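Local coordinates for protein Non-reducing end beta-L-arabinofuranosidase (PDB 5MQO) that probably hydrolyses glycosidic bonds in plant pectin as a GH127 glycoside hydrolase, acting as an aceric acidase in a gut bacterium, at residues 48-51 and 52-56; 104-107 and 108-112; 386-389 and 390-393; 454-457 and 458-461. One frame throughout, in Å; residues are numbered along the deposited sequence.

Contact 1: residues 48-51 and 52-56; sequences NGFW and GERFN
The first turn of helix 50-69 starts from Gly49, which sits at the N-cap position, and is closed by Glu53, whose backbone N donates to Gly49 O across 3.0 Å. Two more i to i+4 bonds continue the ladder: Arg54 N meets Phe50 O at 3.1 Å, almost straight with an N-H...O angle of 173°, and Phe55 N meets Trp51 O at 2.7 Å. The side-chain contact is carried by the aliphatic root of Arg54. Its CB lies 4.0 Å from Trp51 CE3 and its CG lies 3.9 Å from Phe50 CE1, each methylene coming obliquely to its ring. Those two rings also touch each other, with Phe50 CD1 above one face of the indole, toward its rim. Beyond CG the arginine chain bends at chi2 (-56°) and again at chi3 (89°), which turns the guanidinium away from the aromatic pair and toward Glu53. There NH2 of Arg54 forms a salt bridge of 2.8 Å with Glu53 OE2, lying near the guanidinium plane and meeting the carboxylate on its anti side. OE2 is also hydrogen-bonded to Ser640 OG and Arg54 NH1 to Leu422 O, so outside partners help fix both charged groups. The Trp51 ring stacks on Trp46 of strand 44-46, Phe50 meets Tyr413 of helix 402-416 edge-to-face, and Phe55 packs on Val113 and Val116 of helix 102-117. The helix start thus lies against edge strand 44-46 and helices 402-416 and 102-117, with Trp511 and Tyr680 also meeting Phe50.

Contact 2: residues 104-107 and 108-112; sequences YKWM and EGVAS
Trp106 and Val110 pack one turn apart on helix 102-117, part of the helical catalytic domain, whose family belongs to the six-hairpin clan. The apolar contact is a CH-pi interaction: Val110 CG2 stands 3.6 Å from the centroid of the six-membered ring of Trp106 and only 8° off its normal, directly over the face. Trp106 chi1 of 175° sets CG anti to the backbone N, which lays the indole alongside the next turn. Trp67 stacks on the Trp106 ring, and Trp106 NE1 is hydrogen-bonded to Leu63 O of helix 50-69. Met107 adds to the apolar packing, lying on Met126 and Phe129 of helix 120-136.

Backbone bonds form an unbroken alpha-helical series, each i+4 N-H from Glu108 N to Ala111 N giving to a carbonyl of 104-107; Val110 N, for example, meets Trp106 O at 2.8 Å.

Charged groups look to another helix: Glu108 OE1 makes a salt bridge with Arg464 of helix 458-466, against which Lys105 also lies. Within 108-112, Ser112 OG donates to Glu108 O at 2.6 Å from above the carbonyl plane, 36° out of it.

Contact 3: residues 386-389 and 390-393; sequences IGNM and LFNW
Asn392 turns its side-chain amide back along helix 382-399, a buried helix of the catalytic domain, to grip the carbonyl of Asn388 one turn earlier. Its ND2 donates to Asn388 O at 2.7 Å with an N-H...O angle of 176°, and the acceptor lies in the plane of the Asn392 amide. The same oxygen takes the routine bond from Asn392 N at 3.0 Å, and the two donors arrive from opposite faces of its carbonyl plane. With CG anti to the carbonyl carbon (chi1 -84°), the Asn392 side chain folds toward the preceding turn, where its amide is steeply turned, 84°, against that of Asn388.

The next shell holds both amides. Asn392 OD1 is hydrogen-bonded to Trp327 NE1 of helix 317-333, and Asn388 ND2 to Gly339 O, so these buried polar groups are tied to different parts of the chain. Replacing Asn392 by a leucine removes the amide and would probably leave Asn388 O without its second donor and Trp327 NE1 without its acceptor.

Elsewhere on the helix the contact is apolar. Ile386 and Leu390 run side by side, pointing the same way, and Leu390 also packs on Tyr302 of helix 297-314, as does Ile386. Farther along, Trp393 is positioned by Tyr472, met edge-to-face, and by a hydrogen bond from its NE1 to Asn38 OD1. Between the paired aliphatic side chains, Ile386 CG2 approaches Leu390 CD1 to 3.9 Å.

Contact 4: residues 454-457 and 458-461; sequences SCFC and CPPN
Phe456 leans on Pro459 from its CB outward. CB itself comes to 3.6 Å from Pro459 CD. A chi1 of -20°, well away from any staggered value, then swings the ring so that CD2 lies 3.8 Å from Pro459 CG. That methylene sits at the edge of the phenyl ring, in its plane, and the two side chains cross at about a right angle. The side chain also touches Thr450 of the same loop. The arrangement marks the passage from an irregular loop into a helix: two prolines follow Cys458 near the start of helix 458-466, where residues with no N-H to give are readily tolerated. Exchanging Pro459 for a glycine takes away the ring, and with it the CG and CD that meet Phe456, and would probably open a gap beside Phe456 and leave its ring freer to turn. The second proline meets the loop through its own CD, Pro460 CD lying 3.7 Å from Cys457 O. This carbonyl oxygen is hydrogen-bonded to Lys105 NZ of helix 102-117. Cys458, just ahead of the prolines, holds SG anti to the backbone N (chi1 -154°) and is joined by a disulfide to Cys383, tying this helix to helix 382-399. At the end of 458-461, Asn461 ND2 is hydrogen-bonded to Tyr302 OH of helix 297-314.

Overall arrangement
Contact 4 touches two of the other three. Its centre lies 14 Å from that of contact 2, and Lys105 makes the join, its CD packing 4.0 Å from Asn461 CB. Contact 3, centred 18 Å from contact 4, reaches it through Ile386 CD1, 3.9 Å from Asn461 O. Residues 458-461 therefore sit between helices 102-117 and 382-399. Contact 1 stands apart, about 5 Å from contact 2 and 8 Å from contact 3 between nearest atoms. All four lie in the catalytic domain. Characterised GH127 arabinofuranosidases use a zinc-bound cysteine site; here Cys458 is in a disulfide with Cys383, so this model does not display such a site, and any role of Cys457 is uncertain.

Contact 1: residues 48-51 and 52-56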
loop_
_atom_site.group_PDB
_atom_site.type_symbol
_atom_site.label_atom_id
_atom_site.label_comp_id
_atom_site.label_asym_id
_atom_site.label_seq_id
_atom_site.Cartn_x
_atom_site.Cartn_y
_atom_site.Cartn_z
ATOM N N ASN A 48 20.268 -1.802 6.325
ATOM C CA ASN A 48 20.935 -0.503 6.595
ATOM C C ASN A 48 20.460 0.602 5.688
ATOM O O ASN A 48 21.218 1.050 4.830
ATOM C CB ASN A 48 22.467 -0.610 6.389
ATOM C CG ASN A 48 23.075 -1.784 7.122
ATOM O OD1 ASN A 48 22.949 -1.908 8.345
ATOM N ND2 ASN A 48 23.723 -2.674 6.372
ATOM N N GLY A 49 19.240 1.079 5.852
ATOM C CA GLY A 49 18.848 2.250 5.075
ATOM C C GLY A 49 17.492 2.762 5.453
ATOM O O GLY A 49 17.112 2.701 6.629
ATOM N N PHE A 50 16.768 3.255 4.446
ATOM C CA PHE A 50 15.407 3.771 4.604
ATOM C C PHE A 50 14.568 2.824 5.471
ATOM O O PHE A 50 14.044 3.221 6.521
ATOM C CB PHE A 50 14.739 3.983 3.234
ATOM C CG PHE A 50 13.433 4.740 3.294
ATOM C CD1 PHE A 50 12.245 4.119 3.652
ATOM C CD2 PHE A 50 13.390 6.096 2.988
ATOM C CE1 PHE A 50 11.051 4.833 3.699
ATOM C CE2 PHE A 50 12.200 6.809 3.017
ATOM C CZ PHE A 50 11.028 6.176 3.377
ATOM N N TRP A 51 14.455 1.570 5.044
ATOM C CA TRP A 51 13.461 0.670 5.646
ATOM C C TRP A 51 13.922 0.033 6.944
ATOM O O TRP A 51 13.107 -0.211 7.836
ATOM C CB TRP A 51 12.962 -0.383 4.637
ATOM C CG TRP A 51 11.950 0.178 3.632
ATOM C CD1 TRP A 51 12.140 0.391 2.298
ATOM C CD2 TRP A 51 10.612 0.599 3.915
ATOM N NE1 TRP A 51 11.003 0.918 1.731
ATOM C CE2 TRP A 51 10.051 1.058 2.696
ATOM C CE3 TRP A 51 9.830 0.617 5.073
ATOM C CZ2 TRP A 51 8.763 1.542 2.602
ATOM C CZ3 TRP A 51 8.533 1.102 4.982
ATOM C CH2 TRP A 51 8.008 1.559 3.750
ATOM N N GLY A 52 15.214 -0.247 7.048
ATOM C CA GLY A 52 15.814 -0.628 8.324
ATOM C C GLY A 52 15.490 0.366 9.429
ATOM O O GLY A 52 15.064 -0.027 10.550
ATOM N N GLU A 53 15.677 1.650 9.095
ATOM C CA GLU A 53 15.407 2.759 10.015
ATOM C C GLU A 53 13.922 2.834 10.390
ATOM O O GLU A 53 13.583 2.857 11.581
ATOM C CB GLU A 53 15.886 4.082 9.435
ATOM C CG GLU A 53 15.884 5.233 10.425
ATOM C CD GLU A 53 16.026 6.572 9.741
ATOM O OE1 GLU A 53 17.177 6.997 9.447
ATOM O OE2 GLU A 53 14.966 7.190 9.501
ATOM N N ARG A 54 13.043 2.831 9.392
ATOM C CA ARG A 54 11.608 2.754 9.646
ATOM C C ARG A 54 11.222 1.511 10.482
ATOM O O ARG A 54 10.516 1.629 11.499
ATOM C CB ARG A 54 10.847 2.772 8.323
ATOM C CG ARG A 54 10.894 4.085 7.540
ATOM C CD ARG A 54 10.411 5.267 8.359
ATOM N NE ARG A 54 11.518 5.860 9.102
ATOM C CZ ARG A 54 11.406 6.617 10.194
ATOM N NH1 ARG A 54 10.219 6.923 10.722
ATOM N NH2 ARG A 54 12.512 7.093 10.757
ATOM N N PHE A 55 11.707 0.333 10.080
ATOM C CA PHE A 55 11.461 -0.913 10.829
ATOM C C PHE A 55 11.885 -0.865 12.311
ATOM O O PHE A 55 11.203 -1.462 13.155
ATOM C CB PHE A 55 12.101 -2.113 10.136
ATOM C CG PHE A 55 11.662 -3.433 10.695
ATOM C CD1 PHE A 55 12.368 -4.042 11.738
ATOM C CD2 PHE A 55 10.538 -4.069 10.201
ATOM C CE1 PHE A 55 11.977 -5.259 12.263
ATOM C CE2 PHE A 55 10.130 -5.296 10.730
ATOM C CZ PHE A 55 10.860 -5.897 11.758
ATOM N N ASN A 56 12.975 -0.167 12.648
ATOM C CA ASN A 56 13.325 0.017 14.080
ATOM C C ASN A 56 12.327 0.885 14.833
ATOM O O ASN A 56 12.025 0.598 15.996
ATOM C CB ASN A 56 14.752 0.566 14.288
ATOM C CG ASN A 56 15.828 -0.519 14.170
ATOM O OD1 ASN A 56 15.541 -1.697 13.895
ATOM N ND2 ASN A 56 17.074 -0.121 14.371
#

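Contact 2: residues 104-107 and 108-112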
loop_
_atom_site.group_PDB
_atom_site.type_symbol
_atom_site.label_atom_id
_atom_site.label_comp_id
_atom_site.label_asym_id
_atom_site.label_seq_id
_atom_site.Cartn_x
_atom_site.Cartn_y
_atom_site.Cartn_z
ATOM N N TYR A 104 -6.159 -8.142 16.926
ATOM C CA TYR A 104 -5.743 -9.225 16.031
ATOM C C TYR A 104 -4.849 -8.707 14.927
ATOM O O TYR A 104 -4.009 -9.440 14.457
ATOM C CB TYR A 104 -6.949 -9.923 15.379
ATOM C CG TYR A 104 -7.917 -10.580 16.339
ATOM C CD1 TYR A 104 -7.478 -11.453 17.334
ATOM C CD2 TYR A 104 -9.284 -10.350 16.237
ATOM C CE1 TYR A 104 -8.377 -12.068 18.202
ATOM C CE2 TYR A 104 -10.191 -10.955 17.102
ATOM C CZ TYR A 104 -9.736 -11.817 18.080
ATOM O OH TYR A 104 -10.647 -12.406 18.932
ATOM N N LYS A 105 -5.074 -7.472 14.480
ATOM C CA LYS A 105 -4.188 -6.822 13.495
ATOM C C LYS A 105 -2.865 -6.476 14.134
ATOM O O LYS A 105 -1.844 -6.749 13.558
ATOM C CB LYS A 105 -4.840 -5.585 12.835
ATOM C CG LYS A 105 -5.866 -5.961 11.760
ATOM C CD LYS A 105 -6.550 -4.771 11.114
ATOM C CE LYS A 105 -7.669 -4.207 11.985
ATOM N NZ LYS A 105 -8.444 -3.117 11.319
ATOM N N TRP A 106 -2.905 -5.880 15.327
ATOM C CA TRP A 106 -1.712 -5.567 16.121
ATOM C C TRP A 106 -0.835 -6.809 16.259
ATOM O O TRP A 106 0.352 -6.800 15.916
ATOM C CB TRP A 106 -2.119 -5.037 17.512
ATOM C CG TRP A 106 -0.955 -4.791 18.489
ATOM C CD1 TRP A 106 -0.162 -3.683 18.559
ATOM C CD2 TRP A 106 -0.483 -5.671 19.521
ATOM N NE1 TRP A 106 0.767 -3.815 19.550
ATOM C CE2 TRP A 106 0.601 -5.023 20.161
ATOM C CE3 TRP A 106 -0.860 -6.949 19.960
ATOM C CZ2 TRP A 106 1.313 -5.602 21.229
ATOM C CZ3 TRP A 106 -0.149 -7.533 21.031
ATOM C CH2 TRP A 106 0.931 -6.853 21.646
ATOM N N MET A 107 -1.463 -7.870 16.754
ATOM C CA MET A 107 -0.831 -9.157 17.031
ATOM C C MET A 107 -0.239 -9.773 15.753
ATOM O O MET A 107 0.858 -10.314 15.768
ATOM C CB MET A 107 -1.878 -10.059 17.708
ATOM C CG MET A 107 -1.719 -11.554 17.572
ATOM S SD MET A 107 -0.542 -12.206 18.737
ATOM C CE MET A 107 -0.149 -13.683 17.803
ATOM N N GLU A 108 -0.960 -9.660 14.651
ATOM C CA GLU A 108 -0.462 -10.102 13.351
ATOM C C GLU A 108 0.826 -9.356 13.013
ATOM O O GLU A 108 1.804 -9.943 12.521
ATOM C CB GLU A 108 -1.527 -9.863 12.280
ATOM C CG GLU A 108 -1.198 -10.365 10.887
ATOM C CD GLU A 108 -2.283 -10.040 9.852
ATOM O OE1 GLU A 108 -3.505 -9.927 10.219
ATOM O OE2 GLU A 108 -1.892 -9.891 8.656
ATOM N N GLY A 109 0.809 -8.059 13.291
ATOM C CA GLY A 109 1.998 -7.233 13.244
ATOM C C GLY A 109 3.129 -7.714 14.151
ATOM O O GLY A 109 4.271 -7.769 13.704
ATOM N N VAL A 110 2.827 -8.056 15.407
ATOM C CA VAL A 110 3.850 -8.572 16.320
ATOM C C VAL A 110 4.489 -9.849 15.728
ATOM O O VAL A 110 5.714 -9.966 15.702
ATOM C CB VAL A 110 3.301 -8.852 17.752
ATOM C CG1 VAL A 110 4.319 -9.589 18.598
ATOM C CG2 VAL A 110 2.913 -7.569 18.483
ATOM N N ALA A 111 3.667 -10.783 15.248
ATOM C CA ALA A 111 4.155 -12.018 14.620
ATOM C C ALA A 111 4.989 -11.782 13.391
ATOM O O ALA A 111 5.842 -12.591 13.068
ATOM C CB ALA A 111 2.987 -12.913 14.236
ATOM N N SER A 112 4.689 -10.712 12.672
ATOM C CA SER A 112 5.328 -10.427 11.403
ATOM C C SER A 112 6.733 -9.913 11.619
ATOM O O SER A 112 7.667 -10.253 10.878
ATOM C CB SER A 112 4.483 -9.395 10.647
ATOM O OG SER A 112 3.208 -9.937 10.325
#

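Contact 3: residues 386-389 and 390-393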
loop_
_atom_site.group_PDB
_atom_site.type_symbol
_atom_site.label_atom_id
_atom_site.label_comp_id
_atom_site.label_asym_id
_atom_site.label_seq_id
_atom_site.Cartn_x
_atom_site.Cartn_y
_atom_site.Cartn_z
ATOM N N ILE A 386 -3.811 1.245 1.214
ATOM C CA ILE A 386 -3.337 -0.113 1.511
ATOM C C ILE A 386 -4.103 -1.122 0.671
ATOM O O ILE A 386 -3.563 -2.149 0.288
ATOM C CB ILE A 386 -3.514 -0.463 3.019
ATOM C CG1 ILE A 386 -2.595 0.420 3.871
ATOM C CG2 ILE A 386 -3.266 -1.958 3.299
ATOM C CD1 ILE A 386 -2.808 0.313 5.364
ATOM N N GLY A 387 -5.379 -0.845 0.444
ATOM C CA GLY A 387 -6.202 -1.695 -0.393
ATOM C C GLY A 387 -5.699 -1.735 -1.820
ATOM O O GLY A 387 -5.517 -2.806 -2.380
ATOM N N ASN A 388 -5.472 -0.560 -2.401
ATOM C CA ASN A 388 -4.917 -0.461 -3.749
ATOM C C ASN A 388 -3.550 -1.181 -3.820
ATOM O O ASN A 388 -3.238 -1.817 -4.828
ATOM C CB ASN A 388 -4.765 0.999 -4.142
ATOM C CG ASN A 388 -4.522 1.197 -5.631
ATOM O OD1 ASN A 388 -5.037 0.466 -6.495
ATOM N ND2 ASN A 388 -3.763 2.235 -5.948
ATOM N N MET A 389 -2.760 -1.093 -2.753
ATOM C CA MET A 389 -1.463 -1.751 -2.690
ATOM C C MET A 389 -1.587 -3.290 -2.743
ATOM O O MET A 389 -0.924 -3.940 -3.533
ATOM C CB MET A 389 -0.759 -1.341 -1.406
ATOM C CG MET A 389 0.606 -1.973 -1.236
ATOM S SD MET A 389 1.353 -1.634 0.354
ATOM C CE MET A 389 2.534 -2.958 0.390
ATOM N N LEU A 390 -2.442 -3.835 -1.881
ATOM C CA LEU A 390 -2.724 -5.257 -1.813
ATOM C C LEU A 390 -3.461 -5.783 -3.067
ATOM O O LEU A 390 -3.219 -6.900 -3.486
ATOM C CB LEU A 390 -3.539 -5.565 -0.575
ATOM C CG LEU A 390 -2.997 -5.297 0.830
ATOM C CD1 LEU A 390 -4.136 -5.445 1.850
ATOM C CD2 LEU A 390 -1.861 -6.219 1.212
ATOM N N PHE A 391 -4.355 -4.991 -3.662
ATOM C CA PHE A 391 -4.916 -5.324 -4.988
ATOM C C PHE A 391 -3.762 -5.502 -5.983
ATOM O O PHE A 391 -3.641 -6.543 -6.634
ATOM C CB PHE A 391 -5.921 -4.251 -5.456
ATOM C CG PHE A 391 -6.499 -4.460 -6.857
ATOM C CD1 PHE A 391 -6.799 -5.731 -7.366
ATOM C CD2 PHE A 391 -6.808 -3.359 -7.652
ATOM C CE1 PHE A 391 -7.348 -5.900 -8.643
ATOM C CE2 PHE A 391 -7.359 -3.527 -8.936
ATOM C CZ PHE A 391 -7.615 -4.806 -9.434
ATOM N N ASN A 392 -2.866 -4.526 -6.036
ATOM C CA ASN A 392 -1.826 -4.570 -7.048
ATOM C C ASN A 392 -0.830 -5.711 -6.819
ATOM O O ASN A 392 -0.229 -6.236 -7.762
ATOM C CB ASN A 392 -1.105 -3.232 -7.145
ATOM C CG ASN A 392 -1.830 -2.269 -8.028
ATOM O OD1 ASN A 392 -1.551 -2.159 -9.215
ATOM N ND2 ASN A 392 -2.802 -1.586 -7.462
ATOM N N TRP A 393 -0.654 -6.076 -5.558
ATOM C CA TRP A 393 0.237 -7.146 -5.232
ATOM C C TRP A 393 -0.323 -8.470 -5.743
ATOM O O TRP A 393 0.417 -9.234 -6.304
ATOM C CB TRP A 393 0.522 -7.196 -3.748
ATOM C CG TRP A 393 1.502 -8.260 -3.424
ATOM C CD1 TRP A 393 1.225 -9.507 -2.938
ATOM C CD2 TRP A 393 2.915 -8.205 -3.611
ATOM N NE1 TRP A 393 2.384 -10.219 -2.787
ATOM C CE2 TRP A 393 3.439 -9.436 -3.188
ATOM C CE3 TRP A 393 3.794 -7.225 -4.083
ATOM C CZ2 TRP A 393 4.790 -9.719 -3.225
ATOM C CZ3 TRP A 393 5.157 -7.503 -4.107
ATOM C CH2 TRP A 393 5.632 -8.749 -3.691
#

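Contact 4: residues 454-457 and 458-461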
loop_
_atom_site.group_PDB
_atom_site.type_symbol
_atom_site.label_atom_id
_atom_site.label_comp_id
_atom_site.label_asym_id
_atom_site.label_seq_id
_atom_site.Cartn_x
_atom_site.Cartn_y
_atom_site.Cartn_z
ATOM N N SER A 454 -7.964 4.656 19.347
ATOM C CA SER A 454 -9.335 4.624 19.902
ATOM C C SER A 454 -10.493 4.624 18.876
ATOM O O SER A 454 -11.145 3.592 18.689
ATOM C CB SER A 454 -9.516 5.783 20.904
ATOM O OG SER A 454 -8.538 5.749 21.924
ATOM N N CYS A 455 -10.706 5.765 18.200
ATOM C CA CYS A 455 -11.842 5.966 17.260
ATOM C C CYS A 455 -11.684 5.271 15.885
ATOM O O CYS A 455 -12.650 4.708 15.358
ATOM C CB CYS A 455 -12.153 7.475 17.064
ATOM S SG CYS A 455 -13.513 8.125 18.087
ATOM N N PHE A 456 -10.479 5.300 15.316
ATOM C CA PHE A 456 -10.254 4.790 13.959
ATOM C C PHE A 456 -9.860 3.302 14.060
ATOM O O PHE A 456 -9.130 2.906 14.977
ATOM C CB PHE A 456 -9.170 5.595 13.195
ATOM C CG PHE A 456 -8.900 6.988 13.736
ATOM C CD1 PHE A 456 -9.947 7.873 14.024
ATOM C CD2 PHE A 456 -7.577 7.427 13.941
ATOM C CE1 PHE A 456 -9.683 9.149 14.521
ATOM C CE2 PHE A 456 -7.314 8.705 14.430
ATOM C CZ PHE A 456 -8.369 9.565 14.724
ATOM N N CYS A 457 -10.351 2.479 13.130
ATOM C CA CYS A 457 -9.898 1.076 13.009
ATOM C C CYS A 457 -8.719 0.933 12.031
ATOM O O CYS A 457 -8.181 -0.164 11.863
ATOM C CB CYS A 457 -11.060 0.163 12.578
ATOM S SG CYS A 457 -11.548 0.282 10.835
ATOM N N CYS A 458 -8.321 2.039 11.399
ATOM C CA CYS A 458 -7.272 2.035 10.384
ATOM C C CYS A 458 -5.795 1.969 10.906
ATOM O O CYS A 458 -4.986 1.245 10.302
ATOM C CB CYS A 458 -7.482 3.226 9.422
ATOM S SG CYS A 458 -6.815 3.052 7.736
ATOM N N PRO A 459 -5.434 2.692 12.012
ATOM C CA PRO A 459 -4.022 2.687 12.453
ATOM C C PRO A 459 -3.431 1.289 12.716
ATOM O O PRO A 459 -2.303 1.031 12.300
ATOM C CB PRO A 459 -4.016 3.574 13.716
ATOM C CG PRO A 459 -5.220 4.413 13.585
ATOM C CD PRO A 459 -6.240 3.566 12.875
ATOM N N PRO A 460 -4.194 0.386 13.352
ATOM C CA PRO A 460 -3.707 -0.985 13.430
ATOM C C PRO A 460 -3.381 -1.622 12.074
ATOM O O PRO A 460 -2.350 -2.272 11.929
ATOM C CB PRO A 460 -4.856 -1.712 14.118
ATOM C CG PRO A 460 -5.467 -0.668 14.986
ATOM C CD PRO A 460 -5.416 0.570 14.154
ATOM N N ASN A 461 -4.242 -1.408 11.090
ATOM C CA ASN A 461 -3.980 -1.909 9.754
ATOM C C ASN A 461 -2.758 -1.184 9.176
ATOM O O ASN A 461 -1.892 -1.813 8.531
ATOM C CB ASN A 461 -5.243 -1.783 8.861
ATOM C CG ASN A 461 -5.058 -2.391 7.470
ATOM O OD1 ASN A 461 -4.120 -3.136 7.227
ATOM N ND2 ASN A 461 -5.943 -2.050 6.546
#